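Local coordinates for mitotic checkpoint control protein kinase BUB1 (PDB 6JKK), which probably acts as an ATP-dependent protein kinase of the mitotic checkpoint at the kinetochore, this chain being its C-terminal kinase domain, at residues A[67-72]-A[84-89]; A[38-43]-A[123-128]. All coordinates share one frame; numbering follows the deposited sequence.

Overall arrangement
Both contacts belong to the N-terminal lobe of the kinase domain and lie on the same side of the chain's centre, their own centres about 10 Å apart. Along the chain, 38-43 comes first, then both strands of contact 1, then 123-128, so the hairpin of contact 1 falls within the span that contact 2 brackets. The two share a sheet: strand 80-87 of contact 1 is flanked by strand 68-75 on one edge and strand 127-132 of contact 2 on the other. Gln86 ties them together, its amide probably hydrogen-bonded to Lys41 and Leu43. The loop 38-43, between strands 34-36 and 47-51, is thereby fastened to the strand that carries the predicted ATP-binding lysine, Lys85.

Contact 1 (A[67-72]-A[84-89]); sequences YGSVYV and LKQERP
Ser69 and Gln86 face each other as a hydrogen-bonded antiparallel pair: Gln86 N gives a nearly straight bond (167°) to Ser69 O at 2.9 Å, and Ser69 N returns a more bent one to Gln86 O. Tyr71 and Leu84 repeat the pattern, with Leu84 N on Tyr71 O at 2.7 Å, while beyond the last strand pair Arg88 N reaches Tyr67 O, also at 2.7 Å. One water joins three side chains: it donates to Gln86 OE1 (2.6 Å), accepts from Arg88 NH1 (3.1 Å) and bonds Ser69 OG (2.8 Å). The water lies at the guanidinium edge, whereas Tyr67 O sits over one face of that group. Gln86 OE1 also accepts from Leu43 N, and its NE2 donates to Lys41 O. These strands, 68-75 and 80-87, form the β2-β3 hairpin of the kinase N-lobe, whose first strand starts at the end of the glycine-rich loop, and Lys85 is the predicted ATP-binding lysine. Its CG passes Val70 CG2 at 4.2 Å; from there the fully extended chain carries NZ away from the hairpin to salt bridges with Asp207 and with Glu94, the latter being the lysine-glutamate pair of active-like kinases. Glu87 OE1 accepts from Asn91 ND2.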
ATOM      1  N   TYR A  67      11.622  -1.380 -16.395  1.00 46.01           N
ATOM      2  CA  TYR A  67      10.372  -1.317 -17.143  1.00 46.61           C
ATOM      3  C   TYR A  67       9.542  -0.072 -16.819  1.00 38.55           C
ATOM      4  O   TYR A  67       8.344  -0.013 -17.120  1.00 28.00           O
ATOM      5  CB  TYR A  67       9.563  -2.591 -16.900  1.00 55.15           C
ATOM      6  CG  TYR A  67      10.383  -3.843 -17.100  1.00 64.56           C
ATOM      7  CD1 TYR A  67      10.791  -4.227 -18.371  1.00 66.87           C
ATOM      8  CD2 TYR A  67      10.761  -4.635 -16.020  1.00 68.37           C
ATOM      9  CE1 TYR A  67      11.545  -5.365 -18.565  1.00 70.67           C
ATOM     10  CE2 TYR A  67      11.517  -5.778 -16.204  1.00 70.99           C
ATOM     11  CZ  TYR A  67      11.906  -6.137 -17.479  1.00 74.49           C
ATOM     12  OH  TYR A  67      12.659  -7.271 -17.672  1.00 80.93           O
ATOM     13  N   GLY A  68      10.181   0.928 -16.217  1.00 28.66           N
ATOM     14  CA  GLY A  68       9.508   2.193 -15.992  1.00 27.21           C
ATOM     15  C   GLY A  68      10.247   3.162 -15.094  1.00 25.27           C
ATOM     16  O   GLY A  68      11.410   2.952 -14.741  1.00 27.15           O
ATOM     17  N   SER A  69       9.555   4.229 -14.712  1.00 22.45           N
ATOM     18  CA  SER A  69      10.129   5.240 -13.836  1.00 21.75           C
ATOM     19  C   SER A  69       9.011   6.014 -13.156  1.00 19.58           C
ATOM     20  O   SER A  69       7.842   5.904 -13.543  1.00 21.61           O
ATOM     21  CB  SER A  69      11.013   6.199 -14.642  1.00 27.65           C
ATOM     22  OG  SER A  69      10.253   6.872 -15.633  1.00 31.36           O
ATOM     23  N   VAL A  70       9.369   6.775 -12.126  1.00 17.30           N
ATOM     24  CA  VAL A  70       8.428   7.667 -11.459  1.00 15.28           C
ATOM     25  C   VAL A  70       9.051   9.050 -11.403  1.00 16.38           C
ATOM     26  O   VAL A  70      10.227   9.200 -11.042  1.00 18.80           O
ATOM     27  CB  VAL A  70       8.082   7.187 -10.023  1.00 20.14           C
ATOM     28  CG1 VAL A  70       7.220   8.220  -9.310  1.00 17.94           C
ATOM     29  CG2 VAL A  70       7.352   5.857 -10.065  1.00 19.27           C
ATOM     30  N   TYR A  71       8.265  10.055 -11.774  1.00 17.31           N
ATOM     31  CA  TYR A  71       8.721  11.442 -11.775  1.00 17.36           C
ATOM     32  C   TYR A  71       7.768  12.290 -10.952  1.00 16.73           C
ATOM     33  O   TYR A  71       6.575  11.986 -10.873  1.00 19.95           O
ATOM     34  CB  TYR A  71       8.785  11.977 -13.211  1.00 18.72           C
ATOM     35  CG  TYR A  71      10.068  11.623 -13.933  1.00 24.00           C
ATOM     36  CD1 TYR A  71      10.245  10.367 -14.506  1.00 24.07           C
ATOM     37  CD2 TYR A  71      11.106  12.544 -14.034  1.00 25.87           C
ATOM     38  CE1 TYR A  71      11.429  10.040 -15.155  1.00 25.70           C
ATOM     39  CE2 TYR A  71      12.286  12.229 -14.687  1.00 28.73           C
ATOM     40  CZ  TYR A  71      12.441  10.975 -15.243  1.00 32.09           C
ATOM     41  OH  TYR A  71      13.618  10.657 -15.886  1.00 30.81           O
ATOM     42  N   VAL A  72       8.293  13.336 -10.320  1.00 18.77           N
ATOM     43  CA  VAL A  72       7.437  14.298  -9.631  1.00 18.80           C
ATOM     44  C   VAL A  72       7.243  15.487 -10.566  1.00 25.16           C
ATOM     45  O   VAL A  72       8.167  15.877 -11.288  1.00 21.45           O
ATOM     46  CB  VAL A  72       8.019  14.731  -8.256  1.00 23.33           C
ATOM     47  CG1 VAL A  72       9.448  15.215  -8.399  1.00 24.57           C
ATOM     48  CG2 VAL A  72       7.146  15.800  -7.604  1.00 25.15           C
ATOM     49  N   LEU A  84       4.171  11.103 -11.615  1.00 18.30           N
ATOM     50  CA  LEU A  84       3.933  10.523 -12.928  1.00 15.38           C
ATOM     51  C   LEU A  84       4.609   9.165 -12.992  1.00 21.08           C
ATOM     52  O   LEU A  84       5.833   9.065 -12.860  1.00 21.23           O
ATOM     53  CB  LEU A  84       4.453  11.449 -14.038  1.00 16.47           C
ATOM     54  CG  LEU A  84       3.908  12.879 -13.972  1.00 19.65           C
ATOM     55  CD1 LEU A  84       4.957  13.820 -13.432  1.00 25.56           C
ATOM     56  CD2 LEU A  84       3.405  13.375 -15.321  1.00 20.96           C
ATOM     57  N   LYS A  85       3.810   8.118 -13.173  1.00 17.87           N
ATOM     58  CA  LYS A  85       4.342   6.762 -13.210  1.00 17.48           C
ATOM     59  C   LYS A  85       4.242   6.190 -14.609  1.00 16.60           C
ATOM     60  O   LYS A  85       3.139   6.035 -15.156  1.00 17.05           O
ATOM     61  CB  LYS A  85       3.587   5.859 -12.234  1.00 18.75           C
ATOM     62  CG  LYS A  85       4.079   4.416 -12.227  1.00 18.49           C
ATOM     63  CD  LYS A  85       3.245   3.570 -11.279  1.00 24.92           C
ATOM     64  CE  LYS A  85       3.710   2.126 -11.250  1.00 28.34           C
ATOM     65  NZ  LYS A  85       3.001   1.380 -10.166  1.00 27.70           N
ATOM     66  N   GLN A  86       5.401   5.881 -15.180  1.00 16.31           N
ATOM     67  CA  GLN A  86       5.474   5.327 -16.521  1.00 15.84           C
ATOM     68  C   GLN A  86       5.828   3.852 -16.456  1.00 18.86           C
ATOM     69  O   GLN A  86       6.704   3.453 -15.681  1.00 22.02           O
ATOM     70  CB  GLN A  86       6.533   6.065 -17.331  1.00 19.35           C
ATOM     71  CG  GLN A  86       6.649   5.573 -18.774  1.00 21.63           C
ATOM     72  CD  GLN A  86       7.306   6.590 -19.681  1.00 27.22           C
ATOM     73  OE1 GLN A  86       8.442   7.008 -19.451  1.00 25.71           O
ATOM     74  NE2 GLN A  86       6.584   7.007 -20.713  1.00 25.32           N
ATOM     75  N   GLU A  87       5.148   3.033 -17.251  1.00 18.88           N
ATOM     76  CA  GLU A  87       5.486   1.614 -17.280  1.00 19.45           C
ATOM     77  C   GLU A  87       5.389   1.018 -18.677  1.00 19.40           C
ATOM     78  O   GLU A  87       4.488   1.356 -19.446  1.00 20.09           O
ATOM     79  CB  GLU A  87       4.613   0.823 -16.297  1.00 20.57           C
ATOM     80  CG  GLU A  87       4.957  -0.664 -16.234  1.00 25.89           C
ATOM     81  CD  GLU A  87       4.198  -1.406 -15.151  1.00 28.45           C
ATOM     82  OE1 GLU A  87       3.606  -0.747 -14.268  1.00 23.55           O
ATOM     83  OE2 GLU A  87       4.198  -2.654 -15.187  1.00 35.39           O
ATOM     84  N   ARG A  88       6.338   0.134 -18.988  1.00 21.29           N
ATOM     85  CA  ARG A  88       6.335  -0.662 -20.214  1.00 26.20           C
ATOM     86  C   ARG A  88       6.390  -2.145 -19.838  1.00 29.77           C
ATOM     87  O   ARG A  88       7.172  -2.536 -18.968  1.00 25.15           O
ATOM     88  CB  ARG A  88       7.537  -0.305 -21.097  1.00 32.11           C
ATOM     89  CG  ARG A  88       7.576   1.156 -21.547  1.00 42.75           C
ATOM     90  CD  ARG A  88       8.910   1.533 -22.180  1.00 49.21           C
ATOM     91  NE  ARG A  88      10.012   1.136 -21.313  1.00 53.88           N
ATOM     92  CZ  ARG A  88      10.509   1.888 -20.335  1.00 56.30           C
ATOM     93  NH1 ARG A  88      10.016   3.099 -20.098  1.00 55.14           N
ATOM     94  NH2 ARG A  88      11.505   1.425 -19.592  1.00 53.14           N
ATOM     95  N   PRO A  89       5.526  -2.973 -20.451  1.00 24.94           N
ATOM     96  CA  PRO A  89       4.458  -2.565 -21.371  1.00 29.57           C
ATOM     97  C   PRO A  89       3.345  -1.868 -20.608  1.00 28.20           C
ATOM     98  O   PRO A  89       3.380  -1.817 -19.380  1.00 23.58           O
ATOM     99  CB  PRO A  89       3.946  -3.899 -21.919  1.00 29.92           C
ATOM    100  CG  PRO A  89       4.221  -4.875 -20.827  1.00 31.40           C
ATOM    101  CD  PRO A  89       5.522  -4.427 -20.214  1.00 27.15           C
TER
HETATM  102  O   HOH W   1      10.013   5.492 -18.095  1.00 26.61           O

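Contact 2 (A[38-43]-A[123-128]); sequences GHVKRL and GNNSSV
Asn125 reads the backbone of Val40 with both ends of its amide, and the side chain is best followed outward. From CB, which points toward 38-43, a first torsion of 60° sets CG between the backbone N and the carbonyl carbon and brings the amide up against the loop. CG lies 3.7 Å from His39 ND1. OD1 then accepts from Val40 N at 3.0 Å, in an essentially straight bond on a lone pair, and ND2 donates to Val40 O, also at 3.0 Å. That carbonyl lies almost in the amide plane, so the two bonds together hold the amide flat and fix which end is oxygen. The imidazole of His39 packs beside it, its plane only 19° from that of the amide, with CE1 3.5 Å from Asn125 ND2.

Next to this clamp, Asn124 N bonds Gly38 O, approaching from above the carbonyl plane. On the inner side, Val40 drops into the turn: CG2 comes 3.5 Å from Gly123 N, and CG1 meets Val128 CG2 at 3.8 Å, where Leu43 also arrives. Ser126 OG is covered by Val40 CB at 3.3 Å and finds no polar partner in the model. Leu49 adds to this apolar patch, and the side chain of Gln86 also packs on Val128.

Gly123 N bonds Ser126 O, closing the tight connection between strands 119-122 and 127-132, the β4-β5 hairpin of the kinase N-lobe sheet, here clasped by the loop between strands 34-36 and 47-51 through a side-chain amide that mimics a neighbouring strand's peptide.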
ATOM      1  N   GLY A  38      -0.947   6.887 -29.852  1.00 25.91           N
ATOM      2  CA  GLY A  38      -0.136   5.888 -30.514  1.00 27.40           C
ATOM      3  C   GLY A  38       1.121   5.631 -29.704  1.00 32.41           C
ATOM      4  O   GLY A  38       1.382   4.505 -29.271  1.00 32.50           O
ATOM      5  N   HIS A  39       1.893   6.686 -29.470  1.00 27.56           N
ATOM      6  CA  HIS A  39       3.199   6.531 -28.840  1.00 27.82           C
ATOM      7  C   HIS A  39       3.369   7.462 -27.649  1.00 29.17           C
ATOM      8  O   HIS A  39       3.225   8.680 -27.781  1.00 26.79           O
ATOM      9  CB  HIS A  39       4.314   6.789 -29.855  1.00 30.74           C
ATOM     10  CG  HIS A  39       5.694   6.631 -29.286  1.00 32.68           C
ATOM     11  ND1 HIS A  39       6.227   5.403 -28.961  1.00 31.53           N
ATOM     12  CD2 HIS A  39       6.643   7.548 -28.979  1.00 32.36           C
ATOM     13  CE1 HIS A  39       7.450   5.567 -28.484  1.00 34.53           C
ATOM     14  NE2 HIS A  39       7.726   6.859 -28.482  1.00 33.43           N
ATOM     15  N   VAL A  40       3.680   6.882 -26.490  1.00 24.82           N
ATOM     16  CA  VAL A  40       3.957   7.653 -25.289  1.00 26.58           C
ATOM     17  C   VAL A  40       5.463   7.849 -25.181  1.00 25.16           C
ATOM     18  O   VAL A  40       6.214   6.870 -25.200  1.00 25.89           O
ATOM     19  CB  VAL A  40       3.452   6.914 -24.032  1.00 22.68           C
ATOM     20  CG1 VAL A  40       4.022   7.533 -22.771  1.00 27.11           C
ATOM     21  CG2 VAL A  40       1.936   6.920 -23.983  1.00 19.80           C
ATOM     22  N   LYS A  41       5.903   9.104 -25.090  1.00 25.99           N
ATOM     23  CA  LYS A  41       7.328   9.410 -24.959  1.00 29.15           C
ATOM     24  C   LYS A  41       7.854   8.977 -23.597  1.00 26.38           C
ATOM     25  O   LYS A  41       7.116   8.952 -22.603  1.00 25.28           O
ATOM     26  CB  LYS A  41       7.594  10.912 -25.140  1.00 30.77           C
ATOM     27  CG  LYS A  41       7.203  11.487 -26.497  1.00 44.25           C
ATOM     28  CD  LYS A  41       7.322  13.011 -26.495  1.00 46.07           C
ATOM     29  CE  LYS A  41       6.911  13.595 -27.832  1.00 47.53           C
ATOM     30  NZ  LYS A  41       5.612  13.021 -28.290  1.00 48.35           N
ATOM     31  N   ARG A  42       9.135   8.632 -23.553  1.00 28.00           N
ATOM     32  CA  ARG A  42       9.816   8.367 -22.296  1.00 29.90           C
ATOM     33  C   ARG A  42       9.805   9.649 -21.465  1.00 28.90           C
ATOM     34  O   ARG A  42      10.098  10.726 -21.981  1.00 33.90           O
ATOM     35  CB  ARG A  42      11.249   7.902 -22.582  1.00 32.43           C
ATOM     36  CG  ARG A  42      11.964   7.260 -21.406  1.00 49.52           C
ATOM     37  CD  ARG A  42      13.270   6.607 -21.856  1.00 58.70           C
ATOM     38  NE  ARG A  42      13.041   5.331 -22.534  1.00 62.31           N
ATOM     39  CZ  ARG A  42      13.309   4.144 -21.996  1.00 61.82           C
ATOM     40  NH1 ARG A  42      13.826   4.073 -20.776  1.00 60.43           N
ATOM     41  NH2 ARG A  42      13.068   3.029 -22.676  1.00 60.29           N
ATOM     42  N   LEU A  43       9.427   9.549 -20.196  1.00 24.58           N
ATOM     43  CA  LEU A  43       9.422  10.719 -19.327  1.00 26.79           C
ATOM     44  C   LEU A  43      10.838  11.256 -19.185  1.00 30.78           C
ATOM     45  O   LEU A  43      11.790  10.484 -19.085  1.00 27.36           O
ATOM     46  CB  LEU A  43       8.860  10.363 -17.946  1.00 29.67           C
ATOM     47  CG  LEU A  43       7.357  10.081 -17.841  1.00 22.18           C
ATOM     48  CD1 LEU A  43       7.004   9.553 -16.453  1.00 18.19           C
ATOM     49  CD2 LEU A  43       6.557  11.330 -18.144  1.00 25.23           C
ATOM     50  N   GLY A 123      -0.568   4.564 -24.318  1.00 17.22           N
ATOM     51  CA  GLY A 123      -0.087   4.345 -25.668  1.00 23.23           C
ATOM     52  C   GLY A 123       0.025   2.875 -26.007  1.00 19.93           C
ATOM     53  O   GLY A 123      -0.236   2.014 -25.162  1.00 31.34           O
ATOM     54  N   ASN A 124       0.412   2.589 -27.245  1.00 21.80           N
ATOM     55  CA  ASN A 124       0.623   1.216 -27.678  1.00 27.86           C
ATOM     56  C   ASN A 124       1.743   0.577 -26.850  1.00 26.66           C
ATOM     57  O   ASN A 124       1.710  -0.616 -26.553  1.00 30.75           O
ATOM     58  CB  ASN A 124       1.017   1.173 -29.158  1.00 25.51           C
ATOM     59  CG  ASN A 124       0.026   1.892 -30.071  1.00 42.96           C
ATOM     60  OD1 ASN A 124      -1.171   1.960 -29.798  1.00 40.03           O
ATOM     61  ND2 ASN A 124       0.536   2.419 -31.178  1.00 43.58           N
ATOM     62  N   ASN A 125       2.715   1.404 -26.469  1.00 23.07           N
ATOM     63  CA  ASN A 125       3.980   0.955 -25.898  1.00 23.72           C
ATOM     64  C   ASN A 125       4.064   1.051 -24.379  1.00 21.91           C
ATOM     65  O   ASN A 125       4.734   0.241 -23.727  1.00 24.71           O
ATOM     66  CB  ASN A 125       5.103   1.809 -26.485  1.00 26.53           C
ATOM     67  CG  ASN A 125       4.924   3.300 -26.174  1.00 32.01           C
ATOM     68  OD1 ASN A 125       3.833   3.864 -26.347  1.00 22.80           O
ATOM     69  ND2 ASN A 125       5.994   3.935 -25.697  1.00 32.96           N
ATOM     70  N   SER A 126       3.410   2.061 -23.816  1.00 20.18           N
ATOM     71  CA  SER A 126       3.545   2.343 -22.396  1.00 18.67           C
ATOM     72  C   SER A 126       2.391   3.190 -21.911  1.00 18.50           C
ATOM     73  O   SER A 126       1.657   3.792 -22.707  1.00 17.29           O
ATOM     74  CB  SER A 126       4.854   3.082 -22.112  1.00 22.78           C
ATOM     75  OG  SER A 126       4.957   4.254 -22.899  1.00 34.85           O
ATOM     76  N   SER A 127       2.231   3.217 -20.592  1.00 16.96           N
ATOM     77  CA  SER A 127       1.222   4.033 -19.941  1.00 18.20           C
ATOM     78  C   SER A 127       1.931   5.052 -19.060  1.00 20.65           C
ATOM     79  O   SER A 127       3.068   4.828 -18.625  1.00 18.15           O
ATOM     80  CB  SER A 127       0.308   3.160 -19.075  1.00 22.33           C
ATOM     81  OG  SER A 127       1.062   2.301 -18.224  1.00 18.58           O
ATOM     82  N   VAL A 128       1.269   6.180 -18.821  1.00 15.91           N
ATOM     83  CA  VAL A 128       1.693   7.108 -17.782  1.00 17.53           C
ATOM     84  C   VAL A 128       0.471   7.407 -16.937  1.00 17.61           C
ATOM     85  O   VAL A 128      -0.536   7.890 -17.454  1.00 17.21           O
ATOM     86  CB  VAL A 128       2.260   8.427 -18.348  1.00 18.61           C
ATOM     87  CG1 VAL A 128       2.458   9.431 -17.226  1.00 13.51           C
ATOM     88  CG2 VAL A 128       3.591   8.187 -19.074  1.00 19.94           C
TER